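Local atomic coordinates of dally-like protein (Drosophila melanogaster, PDB entry 3ODN), a protein that probably acts as a cell-surface heparan sulfate proteoglycan of the glypican family, takes part in Hedgehog signalling and is represented here by its helical core domain. Residues E163-M166 against R167-E171; Q305-G308 against Q309-N313. The protein carries 2 engineered substitutions. All blocks are in the same frame, centred on the assembly; numbering follows the deposited sequence.

Interactions 1 and 2 lie at the same end of the elongated, mainly helical glypican core, each more than 40 Å from the centre of the chain. Both are local contacts: 163-171 has side chains meeting one turn apart within helix 163-176, whereas 305-313 joins the close of helix 293-306 to the first turn of helix 308-318. Their centres are about 17 Å apart and their nearest atoms about 6 Å, so they do not touch. What relates them is helix 308-318, which opens in interaction 2 and packs farther along against Tyr165 and Val169 of interaction 1; just beyond its end, Cys319 forms a disulfide with Cys168.

Interaction 1 of 2, residues E163-M166 against R167-E171; sequences ENYM and RCVSE
The guanidinium of Arg167 lies back over the preceding turn of its own helix, with the carbonyl oxygen of Glu163 and the CA of Asn164 on one face and the Glu163 carboxylate carbon at its edge. Carboxylate and guanidinium planes stand 84° apart, and the salt bridge from Glu163 OE2 to Arg167 NE is long, 3.9 Å. The firmer grip comes from Asn164, whose OD1 accepts from Arg167 NH2 at 2.8 Å and weakly from NH1; NH2 approaches from above the amide plane. A bend at chi3 (-95°) folds the arginine back to these partners.

On another side of the helix, Val169 CG2 meets the Tyr165 ring obliquely, 3.7 Å from CE2, and lies 4.0 Å from Met166 SD. Ser170 OG turns back to Arg167 O at 2.8 Å, a common way for serine to satisfy its hydroxyl within a helix, and Glu171 N reaches that oxygen from the same face. An alanine at Ser170 would remove this donor and is likely to leave Arg167 O with only the Glu171 N bond of these two.

In the fold, Met166, Val169 and Ser170 pack on helix 136-155, while Tyr165 and Val169 reach Val315 of helix 308-318. The Cys168-Cys319 disulfide and the bond from Tyr165 OH to Gly320 O fasten helix 163-176 to the chain at the end of helix 308-318.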
loop_
_atom_site.group_PDB
_atom_site.type_symbol
_atom_site.label_atom_id
_atom_site.label_comp_id
_atom_site.label_asym_id
_atom_site.label_seq_id
_atom_site.Cartn_x
_atom_site.Cartn_y
_atom_site.Cartn_z
ATOM N N GLU A 163 -21.510 30.747 28.453
ATOM C CA GLU A 163 -21.665 29.533 27.652
ATOM C C GLU A 163 -22.651 29.716 26.478
ATOM O O GLU A 163 -22.394 29.208 25.380
ATOM C CB GLU A 163 -22.094 28.352 28.543
ATOM C CG GLU A 163 -21.669 26.993 27.992
ATOM C CD GLU A 163 -22.222 25.755 28.678
ATOM O OE1 GLU A 163 -22.409 25.779 29.918
ATOM O OE2 GLU A 163 -22.429 24.740 27.973
ATOM N N ASN A 164 -23.767 30.437 26.714
ATOM C CA ASN A 164 -24.800 30.700 25.703
ATOM C C ASN A 164 -24.277 31.589 24.583
ATOM O O ASN A 164 -24.617 31.349 23.421
ATOM C CB ASN A 164 -26.061 31.308 26.328
ATOM C CG ASN A 164 -26.691 30.465 27.415
ATOM O OD1 ASN A 164 -27.097 29.315 27.195
ATOM N ND2 ASN A 164 -26.810 31.036 28.609
ATOM N N TYR A 165 -23.429 32.594 24.925
ATOM C CA TYR A 165 -22.839 33.486 23.923
ATOM C C TYR A 165 -21.855 32.729 23.017
ATOM O O TYR A 165 -22.011 32.778 21.799
ATOM C CB TYR A 165 -22.175 34.739 24.540
ATOM C CG TYR A 165 -21.969 35.850 23.525
ATOM C CD1 TYR A 165 -22.897 36.877 23.389
ATOM C CD2 TYR A 165 -20.867 35.849 22.673
ATOM C CE1 TYR A 165 -22.722 37.890 22.446
ATOM C CE2 TYR A 165 -20.695 36.841 21.709
ATOM C CZ TYR A 165 -21.628 37.855 21.594
ATOM O OH TYR A 165 -21.457 38.842 20.653
ATOM N N MET A 166 -20.874 32.015 23.614
ATOM C CA MET A 166 -19.854 31.257 22.886
ATOM C C MET A 166 -20.394 30.151 21.973
ATOM O O MET A 166 -19.767 29.863 20.956
ATOM C CB MET A 166 -18.721 30.777 23.807
ATOM C CG MET A 166 -17.848 31.920 24.370
ATOM S SD MET A 166 -17.353 33.240 23.205
ATOM C CE MET A 166 -16.196 32.359 22.153
ATOM N N ARG A 167 -21.586 29.592 22.298
ATOM C CA ARG A 167 -22.272 28.580 21.493
ATOM C C ARG A 167 -22.762 29.202 20.181
ATOM O O ARG A 167 -22.696 28.543 19.140
ATOM C CB ARG A 167 -23.451 27.969 22.266
ATOM C CG ARG A 167 -23.139 26.617 22.894
ATOM C CD ARG A 167 -24.363 25.974 23.526
ATOM N NE ARG A 167 -24.457 26.262 24.961
ATOM C CZ ARG A 167 -25.484 26.874 25.545
ATOM N NH1 ARG A 167 -26.531 27.264 24.827
ATOM N NH2 ARG A 167 -25.474 27.094 26.853
ATOM N N CYS A 168 -23.232 30.477 20.235
ATOM C CA CYS A 168 -23.711 31.262 19.082
ATOM C C CYS A 168 -22.540 31.557 18.137
ATOM O O CYS A 168 -22.694 31.503 16.915
ATOM C CB CYS A 168 -24.391 32.548 19.556
ATOM S SG CYS A 168 -24.704 33.769 18.244
ATOM N N VAL A 169 -21.370 31.867 18.731
ATOM C CA VAL A 169 -20.101 32.166 18.060
ATOM C C VAL A 169 -19.671 30.962 17.195
ATOM O O VAL A 169 -19.395 31.156 16.011
ATOM C CB VAL A 169 -19.026 32.623 19.092
ATOM C CG1 VAL A 169 -17.678 32.878 18.438
ATOM C CG2 VAL A 169 -19.489 33.868 19.846
ATOM N N SER A 170 -19.700 29.730 17.770
ATOM C CA SER A 170 -19.354 28.477 17.078
ATOM C C SER A 170 -20.363 28.095 15.988
ATOM O O SER A 170 -19.951 27.617 14.932
ATOM C CB SER A 170 -19.173 27.326 18.064
ATOM O OG SER A 170 -20.318 27.143 18.880
ATOM N N GLU A 171 -21.678 28.319 16.240
ATOM C CA GLU A 171 -22.770 28.058 15.297
ATOM C C GLU A 171 -22.578 28.862 13.999
ATOM O O GLU A 171 -22.841 28.340 12.915
ATOM C CB GLU A 171 -24.130 28.417 15.930
ATOM C CG GLU A 171 -24.724 27.340 16.824
ATOM C CD GLU A 171 -26.219 27.140 16.667
ATOM O OE1 GLU A 171 -26.993 28.034 17.084
ATOM O OE2 GLU A 171 -26.618 26.077 16.136
#

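Interaction 2 of 2, residues Q305-G308 against Q309-N313; sequences QDSG and QDITN
With chi1 at -45°, Thr312 holds OG1 beside its own backbone N, so that the hydroxyl meets the same Gly308 carbonyl that the N-H reaches one helical turn back. Ser307, with chi1 at 58°, places OG between its backbone N and carbonyl carbon, where the oxygen lies 3.5 Å from Ile311 CD1.

The Gly308 oxygen is gripped twice by a single residue. Thr312 OG1 donates to Gly308 O at 2.7 Å, and Thr312 N donates to the same oxygen at 3.2 Å, the two arriving from opposite faces of the carbonyl plane. The hydroxyl thus adds a second bond beside the ordinary helical one and probably holds the threonine side chain in this rotation. Ser307 O receives Ile311 N at 2.8 Å in an almost straight bond, with an N-H...O angle of 167°. The isoleucine side chain also crowds this oxygen, its CG1 lying 3.2 Å from Ser307 O, while Asp310 CB touches the same oxygen at 3.4 Å.

Ser307 occupies the N-cap position of the new helix, yet its side chain does not cap it: OG bonds instead to Asn303 O, in the last turns of the helix before. The residue thus serves both helices, its hydroxyl tied to the old one and its carbonyl starting the hydrogen bonding of the new.

This junction links helix 293-306 to helix 308-318 with scarcely any connecting loop. Thr312 faces helix 136-155, packing on Phe152 and Leu155, and its hydroxyl has a further, weak bond with Asn156 ND2 just beyond that helix.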
loop_
_atom_site.group_PDB
_atom_site.type_symbol
_atom_site.label_atom_id
_atom_site.label_comp_id
_atom_site.label_asym_id
_atom_site.label_seq_id
_atom_site.Cartn_x
_atom_site.Cartn_y
_atom_site.Cartn_z
ATOM N N GLN A 305 -6.210 37.374 12.915
ATOM C CA GLN A 305 -5.613 38.589 13.483
ATOM C C GLN A 305 -5.804 39.811 12.573
ATOM O O GLN A 305 -6.306 40.842 13.035
ATOM C CB GLN A 305 -4.118 38.379 13.795
ATOM C CG GLN A 305 -3.833 37.411 14.942
ATOM C CD GLN A 305 -2.362 37.065 15.065
ATOM O OE1 GLN A 305 -1.702 36.610 14.111
ATOM N NE2 GLN A 305 -1.830 37.223 16.267
ATOM N N ASP A 306 -5.440 39.677 11.275
ATOM C CA ASP A 306 -5.549 40.725 10.253
ATOM C C ASP A 306 -6.987 41.243 10.064
ATOM O O ASP A 306 -7.168 42.420 9.733
ATOM C CB ASP A 306 -4.962 40.248 8.906
ATOM C CG ASP A 306 -3.460 39.954 8.873
ATOM O OD1 ASP A 306 -2.850 39.821 9.959
ATOM O OD2 ASP A 306 -2.911 39.803 7.762
ATOM N N SER A 307 -7.997 40.379 10.283
ATOM C CA SER A 307 -9.412 40.742 10.152
ATOM C C SER A 307 -10.190 40.603 11.467
ATOM O O SER A 307 -11.424 40.584 11.457
ATOM C CB SER A 307 -10.076 39.952 9.028
ATOM O OG SER A 307 -9.969 38.555 9.245
ATOM N N GLY A 308 -9.460 40.576 12.585
ATOM C CA GLY A 308 -10.022 40.476 13.932
ATOM C C GLY A 308 -11.099 41.494 14.218
ATOM O O GLY A 308 -12.119 41.158 14.830
ATOM N N GLN A 309 -10.882 42.741 13.742
ATOM C CA GLN A 309 -11.812 43.868 13.885
ATOM C C GLN A 309 -13.099 43.564 13.102
ATOM O O GLN A 309 -14.193 43.676 13.659
ATOM C CB GLN A 309 -11.180 45.204 13.409
ATOM C CG GLN A 309 -9.664 45.370 13.644
ATOM C CD GLN A 309 -8.804 44.881 12.485
ATOM O OE1 GLN A 309 -8.865 43.719 12.067
ATOM N NE2 GLN A 309 -7.943 45.748 11.970
ATOM N N ASP A 310 -12.948 43.123 11.827
ATOM C CA ASP A 310 -14.042 42.739 10.926
ATOM C C ASP A 310 -14.863 41.570 11.490
ATOM O O ASP A 310 -16.091 41.655 11.499
ATOM C CB ASP A 310 -13.507 42.385 9.520
ATOM C CG ASP A 310 -12.917 43.549 8.748
ATOM O OD1 ASP A 310 -13.569 44.617 8.690
ATOM O OD2 ASP A 310 -11.826 43.378 8.163
ATOM N N ILE A 311 -14.182 40.506 11.983
ATOM C CA ILE A 311 -14.795 39.303 12.570
ATOM C C ILE A 311 -15.736 39.652 13.749
ATOM O O ILE A 311 -16.911 39.292 13.709
ATOM C CB ILE A 311 -13.716 38.222 12.921
ATOM C CG1 ILE A 311 -12.979 37.749 11.649
ATOM C CG2 ILE A 311 -14.328 37.020 13.673
ATOM C CD1 ILE A 311 -11.608 36.992 11.884
ATOM N N THR A 312 -15.224 40.391 14.750
ATOM C CA THR A 312 -15.951 40.834 15.956
ATOM C C THR A 312 -17.283 41.564 15.631
ATOM O O THR A 312 -18.314 41.288 16.265
ATOM C CB THR A 312 -15.011 41.648 16.866
ATOM O OG1 THR A 312 -13.747 40.977 16.979
ATOM C CG2 THR A 312 -15.588 41.877 18.230
ATOM N N ASN A 313 -17.248 42.467 14.618
ATOM C CA ASN A 313 -18.403 43.228 14.125
ATOM C C ASN A 313 -19.477 42.279 13.567
ATOM O O ASN A 313 -20.656 42.446 13.880
ATOM C CB ASN A 313 -17.975 44.247 13.045
ATOM C CG ASN A 313 -16.987 45.304 13.495
ATOM O OD1 ASN A 313 -17.115 45.915 14.564
ATOM N ND2 ASN A 313 -16.006 45.584 12.652
#